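Local coordinates for protein alpha-amylase (Eisenia fetida, PDB 6M4K) that probably hydrolyses internal alpha-1,4-glucosidic linkages in starch-like polysaccharides, as a cold-active, calcium- and chloride-dependent enzyme of glycoside hydrolase family 13, at residues His21-Lys26 / Asp300-Gln305; Met87-Asn92 / Thr222-Ala227; Asp137-Asp142 / Val160-Leu165; Gly262-Asn267 / Glu285-Leu290. All coordinates share one frame; numbering follows the deposited sequence. Where two conformers were deposited one is given.

All four contacts belong to the family 13 catalytic part of the chain. Interaction 1 is the most central, a fully buried meeting of aromatic rings at the mouth of the TIM barrel. Interactions 2 and 4 lie farther out and are partly buried, each joining a barrel helix to a loop that leads into a later strand. They use an asparagine differently: in interaction 2 its side chain lies over an indole face without a bond across, whereas in interaction 4 its oxygen accepts a hydrogen bond beside an indole edge. Interaction 3, also buried but far from the chain centre, sets a histidine ring against an asparagine beside the calcium site, with waters bridging the two segments. Interactions 2 and 4 lie on opposite sides of the chain's centre.

Interaction 1: residues His21-Lys26 / Asp300-Gln305; sequences HLFEWK and DNHDNQ. With SO4 (sulfate ion), chain G.
At the C-terminal mouth of the TIM barrel, where family 13 enzymes have their active site, His21 and Phe23 meet His302 in a small buried aromatic cluster. His302 belongs to the run Asp300-Asn301-His302-Asp303, a hallmark of the fourth conserved region of the family. Its CB sits over the middle of the Phe23 ring, 3.7 Å from the centroid and 14° off the normal, a CH-pi contact. The imidazole of His302 is tilted by only 24° from the phenyl plane but is displaced so that little of one ring lies over the other. Phe23 carries CG anti to its backbone N (chi1 176°), which brings the ring under this CB, while Glu24 CG covers the other face. His21 adds a second touch: its CE1 lies 3.6 Å from His302 ND1, which approaches at the edge of the His21 ring. No hydrogen bond forms between the two imidazoles.

The loop 300-305 is held from within. Asn301 OD1 accepts from Asn304 N at 2.8 Å in an Asx motif, and Asn301 N returns a bond of 2.9 Å to Asn304 OD1. At the far end of the other segment, Lys26 NZ donates at 2.8 Å to O3 of a sulfate probably from the crystallisation liquor and also makes a salt bridge with Asp374.

Around the cluster, Tyr67 meets the His302 ring and Tyr346 that of Phe23. Backbone bonds join His21 to Leu342 of strand 339-344 and Leu22 to Gln46 of strand 44-47. The contact thus joins the loops that follow strands 19-22 and 295-297, which strand 339-344 separates in the barrel.

Interaction 2: residues Met87-Asn92 / Thr222-Ala227; sequences MVTTCN and TQWFPA
Asn92, near the end of helix 81-93, lays its side chain over one face of the Trp224 indole. Its CB makes the first contact, 3.4 Å from the centroid of the five-membered ring and 8° off the normal, a close CH-pi approach. Next along, CG hangs 4.0 Å from Trp224 CD2. The branch ending in ND2 then passes over the six-membered part, coming to 3.3 Å from Trp224 CE3, and it also lies 4.0 Å from Phe225 CE2. Amide and indole planes stand 75° apart, so the amide rises from the ring instead of stacking on it. With CG anti to the carbonyl carbon (chi1 -75°), ND2 can also donate to Gly193 O outside the two segments.

One helical turn earlier, Thr89 CA lies 4.1 Å from Trp224 CZ2. Gln223 CG covers the opposite indole face, while Trp224 NE1 bonds to Asn93 OD1. In this way the loop before strand 232-235 is laid against a barrel helix that the Cys34-Cys91 disulfide ties to helix 27-39.

No hydrogen bond crosses the contact: the donors Asn92 ND2 and Trp224 NE1 are both engaged outside it, so cohesion between the segments probably rests on dispersion and on the CH-pi contact of Asn92 CB.

Interaction 3: residues Asp137-Asp142 / Val160-Leu165; sequences DFHGSD and VRNCRL. With CA (calcium ion), chain B.
His139 presents one face of its imidazole to Asn162, whose OD1 comes to 3.2 Å from His139 CE1. This oxygen makes no hydrogen bond with the ring; it accepts one from Trp206 NE1. Asn162 CG, anti to the carbonyl carbon (chi1 -68°), lies above the rim of the imidazole, with amide and ring planes 40° apart. Asn162 CB makes a long CH-pi contact, 4.2 Å from the His139 ring centroid. Nearer the backbone, His139 CB lies 3.3 Å from Asn162 O.

The next shell is the calcium site, which in family 13 amylases lies between the barrel and the long excursion after its third strand. Arg161 O binds the calcium ion at 2.4 Å, joined by three waters and by Asn105, Asp170 and His204. One of these waters, 2.6 Å from the metal, also donates to Val160 O and Cys163 O. His139 ND1 is hydrogen-bonded to Asp170 OD2, itself a calcium ligand, and is thereby a second-shell residue. With an alanine here, Asp170 OD2 would probably be left without the imidazole that steadies it, and a gap would open beside Asn162.

Farther out, two waters accept from the Arg164 guanidinium in its plane, one from NE and one from NH2, and both donate to His139 O. The segment 160-165 is fixed further by the Cys144-Cys163 disulfide.

Interaction 4: residues Gly262-Asn267 / Glu285-Leu290; sequences GQNLGN and EGWGQL
Asn264 OD1 is gripped by two donors, Gln289 NE2 at 2.8 Å and a bridging water at 2.9 Å. The contact lies within one beta-alpha-beta unit of the TIM barrel, between helix 259-270, which follows strand 255-257, and the loop leading back to strand 295-297. On the acceptor side the geometry is good: NE2 lies in the carbonyl plane of Asn264, on a lone pair, and the two amides come from opposite directions with their planes only 7° apart. At the donor the bond is bent, with an N-H...O angle of 144°. Gln289 reaches across with its chain extended beyond CG (chi2 -176°), packing along the way on Lys260 and His261. The same water also donates to Trp287 O at 2.8 Å, tying the asparagine to the loop backbone as well.

Beside this polar bridge, Trp287 brings up the edge of its indole, with CE3 3.6 Å from Asn264 CG. Phe283 meets the indole edge-to-face, while Trp287 NE1 is bonded to Asn282 OD1. A leucine in place of Asn264 offers no acceptor, so the Gln289 amide would probably lose its mate and be freer to turn, and the water would keep only Trp287 O of this pair.

Gly288 takes the loop through a positive phi, a backbone shape in which a side chain would collide with the carbonyl oxygen of Trp287, and its own O accepts a hydrogen bond from Lys260 NZ on the helix. Nearer the asparagine backbone, Trp287 CZ3 touches Asn264 CB at 3.8 Å.

Interaction 1: residues His21-Lys26 / Asp300-Gln305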
# COMPACT_ATOMS: atom_id res chain seq x y z
N HIS A 21 2.10 3.82 2.96
CA HIS A 21 1.16 4.75 2.35
C HIS A 21 0.73 5.76 3.40
O HIS A 21 -0.04 5.43 4.30
CB HIS A 21 -0.06 3.99 1.84
CG HIS A 21 -1.02 4.86 1.10
ND1 HIS A 21 -2.31 4.45 0.81
CD2 HIS A 21 -0.88 6.08 0.54
CE1 HIS A 21 -2.92 5.39 0.13
NE2 HIS A 21 -2.08 6.39 -0.05
N LEU A 22 1.26 6.98 3.31
CA LEU A 22 0.88 8.05 4.25
C LEU A 22 -0.35 8.76 3.68
O LEU A 22 -0.29 9.85 3.12
CB LEU A 22 2.07 8.97 4.51
CG LEU A 22 3.26 8.32 5.22
CD1 LEU A 22 4.38 9.34 5.41
CD2 LEU A 22 2.85 7.74 6.57
N PHE A 23 -1.49 8.08 3.83
CA PHE A 23 -2.73 8.44 3.15
C PHE A 23 -3.24 9.80 3.64
O PHE A 23 -3.48 9.99 4.84
CB PHE A 23 -3.74 7.33 3.45
CG PHE A 23 -5.13 7.56 2.92
CD1 PHE A 23 -5.36 7.82 1.58
CD2 PHE A 23 -6.23 7.44 3.77
CE1 PHE A 23 -6.66 7.98 1.09
CE2 PHE A 23 -7.53 7.61 3.29
CZ PHE A 23 -7.74 7.88 1.96
N GLU A 24 -3.37 10.75 2.72
CA GLU A 24 -3.85 12.11 2.98
C GLU A 24 -2.93 12.93 3.88
O GLU A 24 -3.32 14.02 4.31
CB GLU A 24 -5.30 12.15 3.49
CG GLU A 24 -6.35 11.79 2.44
CD GLU A 24 -6.78 12.96 1.58
OE1 GLU A 24 -6.15 14.04 1.61
OE2 GLU A 24 -7.79 12.81 0.86
N TRP A 25 -1.71 12.47 4.15
CA TRP A 25 -0.77 13.32 4.87
C TRP A 25 -0.36 14.52 4.01
O TRP A 25 -0.16 14.40 2.79
CB TRP A 25 0.48 12.55 5.26
CG TRP A 25 0.30 11.57 6.39
CD1 TRP A 25 -0.76 10.72 6.60
CD2 TRP A 25 1.23 11.32 7.45
NE1 TRP A 25 -0.54 9.96 7.73
CE2 TRP A 25 0.67 10.32 8.28
CE3 TRP A 25 2.48 11.85 7.79
CZ2 TRP A 25 1.32 9.85 9.42
CZ3 TRP A 25 3.11 11.37 8.93
CH2 TRP A 25 2.54 10.39 9.72
N LYS A 26 -0.21 15.67 4.67
CA LYS A 26 0.32 16.86 4.02
C LYS A 26 1.82 16.71 3.75
O LYS A 26 2.53 15.98 4.44
CB LYS A 26 0.12 18.10 4.91
CG LYS A 26 -1.33 18.54 5.05
CD LYS A 26 -1.44 19.85 5.84
CE LYS A 26 -0.98 19.68 7.27
NZ LYS A 26 -1.36 20.89 8.08
N ASP A 300 -4.19 -4.14 3.85
CA ASP A 300 -5.32 -3.32 3.46
C ASP A 300 -4.81 -2.10 2.71
O ASP A 300 -3.62 -1.77 2.77
CB ASP A 300 -6.24 -2.93 4.65
CG ASP A 300 -5.59 -1.98 5.64
OD1 ASP A 300 -4.35 -2.00 5.81
OD2 ASP A 300 -6.34 -1.22 6.31
N ASN A 301 -5.71 -1.44 1.98
CA ASN A 301 -5.44 -0.16 1.35
C ASN A 301 -6.57 0.81 1.69
O ASN A 301 -7.51 0.48 2.44
CB ASN A 301 -5.16 -0.29 -0.15
CG ASN A 301 -6.42 -0.49 -0.98
OD1 ASN A 301 -7.51 -0.73 -0.45
ND2 ASN A 301 -6.28 -0.38 -2.31
N HIS A 302 -6.50 2.01 1.12
CA HIS A 302 -7.44 3.06 1.50
C HIS A 302 -8.85 2.74 1.03
O HIS A 302 -9.83 3.16 1.67
CB HIS A 302 -6.96 4.41 0.96
CG HIS A 302 -6.94 4.49 -0.54
ND1 HIS A 302 -5.88 4.03 -1.30
CD2 HIS A 302 -7.85 4.99 -1.41
CE1 HIS A 302 -6.15 4.24 -2.58
NE2 HIS A 302 -7.34 4.81 -2.67
N ASP A 303 -8.98 1.98 -0.06
CA ASP A 303 -10.29 1.62 -0.60
C ASP A 303 -10.92 0.49 0.19
O ASP A 303 -12.08 0.59 0.62
CB ASP A 303 -10.17 1.11 -2.03
CG ASP A 303 -9.95 2.20 -3.03
OD1 ASP A 303 -10.55 3.29 -2.89
OD2 ASP A 303 -9.20 1.94 -4.00
N ASN A 304 -10.19 -0.61 0.38
CA ASN A 304 -10.81 -1.77 0.99
C ASN A 304 -10.91 -1.68 2.50
O ASN A 304 -11.71 -2.41 3.08
CB ASN A 304 -10.24 -3.09 0.45
CG ASN A 304 -8.80 -3.35 0.86
OD1 ASN A 304 -8.29 -2.77 1.82
ND2 ASN A 304 -8.15 -4.28 0.16
N GLN A 305 -10.18 -0.77 3.15
CA GLN A 305 -10.47 -0.54 4.57
C GLN A 305 -11.81 0.18 4.76
O GLN A 305 -12.29 0.25 5.90
CB GLN A 305 -9.34 0.20 5.30
CG GLN A 305 -9.18 1.67 4.93
CD GLN A 305 -8.13 2.44 5.73
OE1 GLN A 305 -8.14 3.68 5.70
NE2 GLN A 305 -7.25 1.74 6.45
S SO4 G . 0.85 23.19 6.00
O1 SO4 G . 0.44 23.02 4.62
O2 SO4 G . 1.62 22.02 6.37
O3 SO4 G . -0.33 23.23 6.86
O4 SO4 G . 1.65 24.40 6.14

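Interaction 2: residues Met87-Asn92 / Thr222-Ala227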
# COMPACT_ATOMS: atom_id res chain seq x y z
N MET A 87 9.47 18.43 0.21
CA MET A 87 9.32 17.07 0.73
C MET A 87 10.20 16.09 -0.03
O MET A 87 10.93 15.30 0.58
CB MET A 87 7.84 16.67 0.63
CG MET A 87 7.56 15.23 1.00
SD MET A 87 5.90 14.73 0.53
CE MET A 87 6.03 14.76 -1.27
N VAL A 88 10.12 16.10 -1.36
CA VAL A 88 10.90 15.16 -2.17
C VAL A 88 12.39 15.34 -1.91
O VAL A 88 13.13 14.37 -1.72
CB VAL A 88 10.54 15.30 -3.66
CG1 VAL A 88 11.48 14.46 -4.51
CG2 VAL A 88 9.10 14.90 -3.92
N THR A 89 12.85 16.59 -1.91
CA THR A 89 14.28 16.85 -1.70
C THR A 89 14.74 16.36 -0.34
O THR A 89 15.75 15.65 -0.23
CB THR A 89 14.55 18.35 -1.87
OG1 THR A 89 14.23 18.74 -3.21
CG2 THR A 89 16.01 18.65 -1.58
N THR A 90 14.00 16.70 0.72
CA THR A 90 14.40 16.32 2.08
C THR A 90 14.37 14.81 2.25
O THR A 90 15.28 14.21 2.82
CB THR A 90 13.43 16.97 3.07
OG1 THR A 90 13.56 18.40 3.01
CG2 THR A 90 13.70 16.48 4.49
N CYS A 91 13.30 14.19 1.76
CA CYS A 91 13.15 12.75 1.92
C CYS A 91 14.24 12.01 1.14
O CYS A 91 14.90 11.12 1.67
CB CYS A 91 11.74 12.32 1.48
SG CYS A 91 10.45 12.85 2.62
N ASN A 92 14.45 12.42 -0.12
CA ASN A 92 15.51 11.81 -0.92
C ASN A 92 16.87 11.95 -0.24
O ASN A 92 17.66 11.01 -0.25
CB ASN A 92 15.56 12.43 -2.31
CG ASN A 92 14.44 11.95 -3.21
OD1 ASN A 92 13.55 11.23 -2.77
ND2 ASN A 92 14.49 12.35 -4.48
N THR A 222 19.66 11.66 -11.33
CA THR A 222 20.92 11.14 -10.82
C THR A 222 21.52 11.97 -9.70
O THR A 222 22.60 11.62 -9.21
CB THR A 222 21.93 10.92 -11.94
OG1 THR A 222 22.19 12.15 -12.62
CG2 THR A 222 21.40 9.90 -12.93
N GLN A 223 20.87 13.05 -9.27
CA GLN A 223 21.26 13.64 -8.00
C GLN A 223 21.17 12.62 -6.87
O GLN A 223 21.95 12.67 -5.92
CB GLN A 223 20.39 14.87 -7.69
CG GLN A 223 20.82 15.63 -6.44
CD GLN A 223 19.98 16.86 -6.18
OE1 GLN A 223 19.43 17.46 -7.10
NE2 GLN A 223 19.87 17.25 -4.92
N TRP A 224 20.24 11.67 -6.97
CA TRP A 224 20.04 10.67 -5.92
C TRP A 224 20.10 9.24 -6.42
O TRP A 224 20.51 8.33 -5.68
CB TRP A 224 18.68 10.86 -5.24
CG TRP A 224 18.48 12.19 -4.59
CD1 TRP A 224 18.94 12.57 -3.37
CD2 TRP A 224 17.73 13.29 -5.11
NE1 TRP A 224 18.54 13.86 -3.10
CE2 TRP A 224 17.79 14.32 -4.16
CE3 TRP A 224 17.03 13.51 -6.30
CZ2 TRP A 224 17.17 15.56 -4.35
CZ3 TRP A 224 16.41 14.73 -6.48
CH2 TRP A 224 16.48 15.74 -5.52
N PHE A 225 19.66 9.01 -7.65
CA PHE A 225 19.45 7.66 -8.14
C PHE A 225 20.54 7.25 -9.12
O PHE A 225 21.16 8.10 -9.75
CB PHE A 225 18.07 7.56 -8.82
CG PHE A 225 16.95 7.92 -7.89
CD1 PHE A 225 16.58 7.05 -6.88
CD2 PHE A 225 16.29 9.13 -8.00
CE1 PHE A 225 15.56 7.39 -5.99
CE2 PHE A 225 15.27 9.46 -7.11
CZ PHE A 225 14.91 8.59 -6.11
N PRO A 226 20.80 5.95 -9.25
CA PRO A 226 21.85 5.51 -10.18
C PRO A 226 21.49 5.90 -11.61
O PRO A 226 20.32 5.95 -11.99
CB PRO A 226 21.85 3.99 -10.02
CG PRO A 226 21.23 3.74 -8.67
CD PRO A 226 20.21 4.82 -8.50
N ALA A 227 22.53 6.18 -12.39
CA ALA A 227 22.31 6.48 -13.80
C ALA A 227 21.70 5.27 -14.50
O ALA A 227 21.96 4.12 -14.15
CB ALA A 227 23.63 6.86 -14.48

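Interaction 3: residues Asp137-Asp142 / Val160-Leu165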
# COMPACT_ATOMS: atom_id res chain seq x y z
N ASP A 137 -10.41 13.94 -26.48
CA ASP A 137 -9.44 13.26 -25.65
C ASP A 137 -10.05 12.18 -24.78
O ASP A 137 -9.31 11.54 -24.01
CB ASP A 137 -8.70 14.29 -24.80
CG ASP A 137 -8.01 15.32 -25.66
OD1 ASP A 137 -7.30 14.91 -26.61
OD2 ASP A 137 -8.19 16.53 -25.42
N PHE A 138 -11.34 11.92 -24.90
CA PHE A 138 -12.05 10.97 -24.06
C PHE A 138 -12.71 9.90 -24.91
O PHE A 138 -13.05 10.12 -26.08
CB PHE A 138 -13.14 11.67 -23.23
CG PHE A 138 -12.60 12.60 -22.20
CD1 PHE A 138 -12.27 13.91 -22.53
CD2 PHE A 138 -12.37 12.16 -20.90
CE1 PHE A 138 -11.74 14.77 -21.58
CE2 PHE A 138 -11.85 12.99 -19.95
CZ PHE A 138 -11.53 14.30 -20.28
N HIS A 139 -12.89 8.74 -24.30
CA HIS A 139 -13.85 7.78 -24.80
C HIS A 139 -15.26 8.34 -24.64
O HIS A 139 -15.54 9.12 -23.73
CB HIS A 139 -13.70 6.47 -24.04
CG HIS A 139 -12.39 5.78 -24.28
ND1 HIS A 139 -11.63 5.25 -23.26
CD2 HIS A 139 -11.72 5.52 -25.42
CE1 HIS A 139 -10.54 4.70 -23.76
NE2 HIS A 139 -10.57 4.84 -25.08
N GLY A 140 -16.15 7.93 -25.52
CA GLY A 140 -17.52 8.41 -25.51
C GLY A 140 -18.43 7.38 -26.14
O GLY A 140 -18.13 6.18 -26.14
N SER A 141 -19.55 7.86 -26.70
CA SER A 141 -20.53 6.95 -27.28
C SER A 141 -19.97 6.13 -28.44
O SER A 141 -20.49 5.05 -28.72
CB SER A 141 -21.78 7.72 -27.71
OG SER A 141 -21.44 8.81 -28.56
N ASP A 142 -18.91 6.60 -29.10
CA ASP A 142 -18.26 5.80 -30.14
C ASP A 142 -17.56 4.58 -29.57
O ASP A 142 -17.31 3.62 -30.31
CB ASP A 142 -17.21 6.63 -30.88
CG ASP A 142 -17.81 7.56 -31.92
OD1 ASP A 142 -18.99 7.37 -32.29
OD2 ASP A 142 -17.09 8.47 -32.38
N VAL A 160 -14.82 -2.71 -19.62
CA VAL A 160 -14.04 -2.35 -18.44
C VAL A 160 -13.04 -1.24 -18.75
O VAL A 160 -12.77 -0.38 -17.90
CB VAL A 160 -13.36 -3.61 -17.87
CG1 VAL A 160 -12.42 -3.25 -16.71
CG2 VAL A 160 -14.40 -4.60 -17.39
N ARG A 161 -12.49 -1.22 -19.96
CA ARG A 161 -11.43 -0.28 -20.28
C ARG A 161 -11.93 0.98 -20.98
O ARG A 161 -11.30 2.03 -20.83
CB ARG A 161 -10.33 -0.95 -21.11
CG ARG A 161 -9.48 -1.90 -20.26
CD ARG A 161 -8.56 -2.80 -21.07
NE ARG A 161 -7.63 -3.53 -20.21
CZ ARG A 161 -7.16 -4.75 -20.46
NH1 ARG A 161 -7.56 -5.40 -21.55
NH2 ARG A 161 -6.32 -5.33 -19.62
N ASN A 162 -13.03 0.92 -21.74
CA ASN A 162 -13.48 2.07 -22.52
C ASN A 162 -14.72 2.75 -21.98
O ASN A 162 -15.04 3.86 -22.43
CB ASN A 162 -13.67 1.67 -23.99
CG ASN A 162 -12.37 1.33 -24.67
OD1 ASN A 162 -11.29 1.56 -24.13
ND2 ASN A 162 -12.45 0.78 -25.88
N CYS A 163 -15.44 2.14 -21.05
CA CYS A 163 -16.57 2.79 -20.40
C CYS A 163 -16.12 3.49 -19.12
O CYS A 163 -14.95 3.41 -18.73
CB CYS A 163 -17.70 1.79 -20.14
SG CYS A 163 -18.42 1.08 -21.65
N ARG A 164 -17.03 4.20 -18.47
CA ARG A 164 -16.68 5.04 -17.33
C ARG A 164 -16.80 4.27 -16.03
O ARG A 164 -17.85 3.68 -15.73
CB ARG A 164 -17.59 6.26 -17.28
CG ARG A 164 -17.46 7.16 -18.47
CD ARG A 164 -18.64 8.11 -18.51
NE ARG A 164 -18.55 9.04 -19.63
CZ ARG A 164 -19.54 9.86 -19.97
NH1 ARG A 164 -20.67 9.85 -19.28
NH2 ARG A 164 -19.39 10.68 -20.99
N LEU A 165 -15.74 4.30 -15.23
CA LEU A 165 -15.81 3.74 -13.89
C LEU A 165 -16.64 4.67 -13.02
O LEU A 165 -16.20 5.77 -12.70
CB LEU A 165 -14.40 3.61 -13.34
CG LEU A 165 -14.32 3.18 -11.87
CD1 LEU A 165 -14.96 1.80 -11.68
CD2 LEU A 165 -12.88 3.18 -11.41
CA CA B . -10.33 3.58 -19.25
O HOH W 1 -15.94 8.67 -20.92
O HOH W 2 -17.60 10.78 -23.12
O HOH W 3 -12.35 2.49 -18.09
O HOH W 4 -8.95 3.13 -21.31
O HOH W 5 -8.96 5.60 -19.74

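Interaction 4: residues Gly262-Asn267 / Glu285-Leu290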
# COMPACT_ATOMS: atom_id res chain seq x y z
N GLY A 262 -4.07 -9.85 0.61
CA GLY A 262 -4.79 -9.40 1.79
C GLY A 262 -6.12 -10.10 1.97
O GLY A 262 -6.58 -10.29 3.11
N GLN A 263 -6.77 -10.49 0.87
CA GLN A 263 -7.99 -11.28 0.98
C GLN A 263 -7.69 -12.61 1.67
O GLN A 263 -8.41 -13.01 2.60
CB GLN A 263 -8.58 -11.51 -0.41
CG GLN A 263 -9.29 -10.30 -0.99
CD GLN A 263 -10.69 -10.13 -0.44
OE1 GLN A 263 -11.41 -11.10 -0.21
NE2 GLN A 263 -11.09 -8.88 -0.22
N ASN A 264 -6.64 -13.29 1.21
CA ASN A 264 -6.31 -14.61 1.76
C ASN A 264 -5.83 -14.51 3.20
O ASN A 264 -6.29 -15.26 4.07
CB ASN A 264 -5.28 -15.31 0.87
CG ASN A 264 -5.87 -15.79 -0.46
OD1 ASN A 264 -5.18 -15.82 -1.49
ND2 ASN A 264 -7.12 -16.18 -0.44
N LEU A 265 -4.90 -13.60 3.48
CA LEU A 265 -4.42 -13.46 4.86
C LEU A 265 -5.54 -13.00 5.79
O LEU A 265 -5.61 -13.44 6.95
CB LEU A 265 -3.21 -12.52 4.92
CG LEU A 265 -1.95 -13.04 4.23
CD1 LEU A 265 -0.82 -12.05 4.38
CD2 LEU A 265 -1.54 -14.40 4.77
N GLY A 266 -6.42 -12.12 5.30
CA GLY A 266 -7.55 -11.71 6.11
C GLY A 266 -8.45 -12.87 6.47
O GLY A 266 -8.79 -13.09 7.64
N ASN A 267 -8.82 -13.67 5.47
CA ASN A 267 -9.65 -14.85 5.73
C ASN A 267 -8.95 -15.82 6.68
O ASN A 267 -9.60 -16.41 7.56
CB ASN A 267 -10.01 -15.53 4.41
CG ASN A 267 -11.17 -14.84 3.71
OD1 ASN A 267 -12.04 -14.26 4.36
ND2 ASN A 267 -11.20 -14.91 2.38
N GLU A 285 2.78 -17.47 -4.25
CA GLU A 285 2.36 -17.74 -5.62
C GLU A 285 1.52 -19.01 -5.71
O GLU A 285 0.59 -19.07 -6.51
CB GLU A 285 3.60 -17.83 -6.52
CG GLU A 285 3.29 -17.95 -8.01
CD GLU A 285 4.53 -17.96 -8.88
OE1 GLU A 285 5.65 -17.80 -8.34
OE2 GLU A 285 4.38 -18.11 -10.11
N GLY A 286 1.83 -20.01 -4.88
CA GLY A 286 1.12 -21.28 -4.93
C GLY A 286 -0.33 -21.21 -4.50
O GLY A 286 -1.09 -22.16 -4.73
N TRP A 287 -0.74 -20.12 -3.87
CA TRP A 287 -2.15 -19.91 -3.58
C TRP A 287 -2.92 -19.37 -4.78
O TRP A 287 -4.05 -18.90 -4.62
CB TRP A 287 -2.31 -18.98 -2.37
CG TRP A 287 -2.16 -19.69 -1.06
CD1 TRP A 287 -1.16 -20.56 -0.70
CD2 TRP A 287 -3.03 -19.59 0.08
NE1 TRP A 287 -1.37 -21.00 0.59
CE2 TRP A 287 -2.50 -20.42 1.08
CE3 TRP A 287 -4.21 -18.88 0.33
CZ2 TRP A 287 -3.12 -20.56 2.33
CZ3 TRP A 287 -4.82 -19.02 1.56
CH2 TRP A 287 -4.27 -19.85 2.55
N GLY A 288 -2.35 -19.44 -5.98
CA GLY A 288 -2.99 -18.84 -7.14
C GLY A 288 -2.75 -17.35 -7.26
O GLY A 288 -3.57 -16.64 -7.85
N GLN A 289 -1.65 -16.86 -6.70
CA GLN A 289 -1.31 -15.45 -6.70
C GLN A 289 -0.18 -15.18 -7.68
O GLN A 289 0.43 -16.10 -8.24
CB GLN A 289 -0.92 -14.99 -5.29
CG GLN A 289 -2.01 -15.23 -4.25
CD GLN A 289 -1.67 -14.70 -2.86
OE1 GLN A 289 -0.59 -14.14 -2.61
NE2 GLN A 289 -2.61 -14.84 -1.94
N LEU A 290 0.10 -13.90 -7.90
CA LEU A 290 1.25 -13.50 -8.69
C LEU A 290 2.54 -14.02 -8.05
O LEU A 290 2.60 -14.29 -6.85
CB LEU A 290 1.35 -11.97 -8.73
CG LEU A 290 0.21 -11.25 -9.44
CD1 LEU A 290 0.40 -9.74 -9.38
CD2 LEU A 290 0.09 -11.74 -10.88
O HOH W 6 -5.84 -16.75 -4.20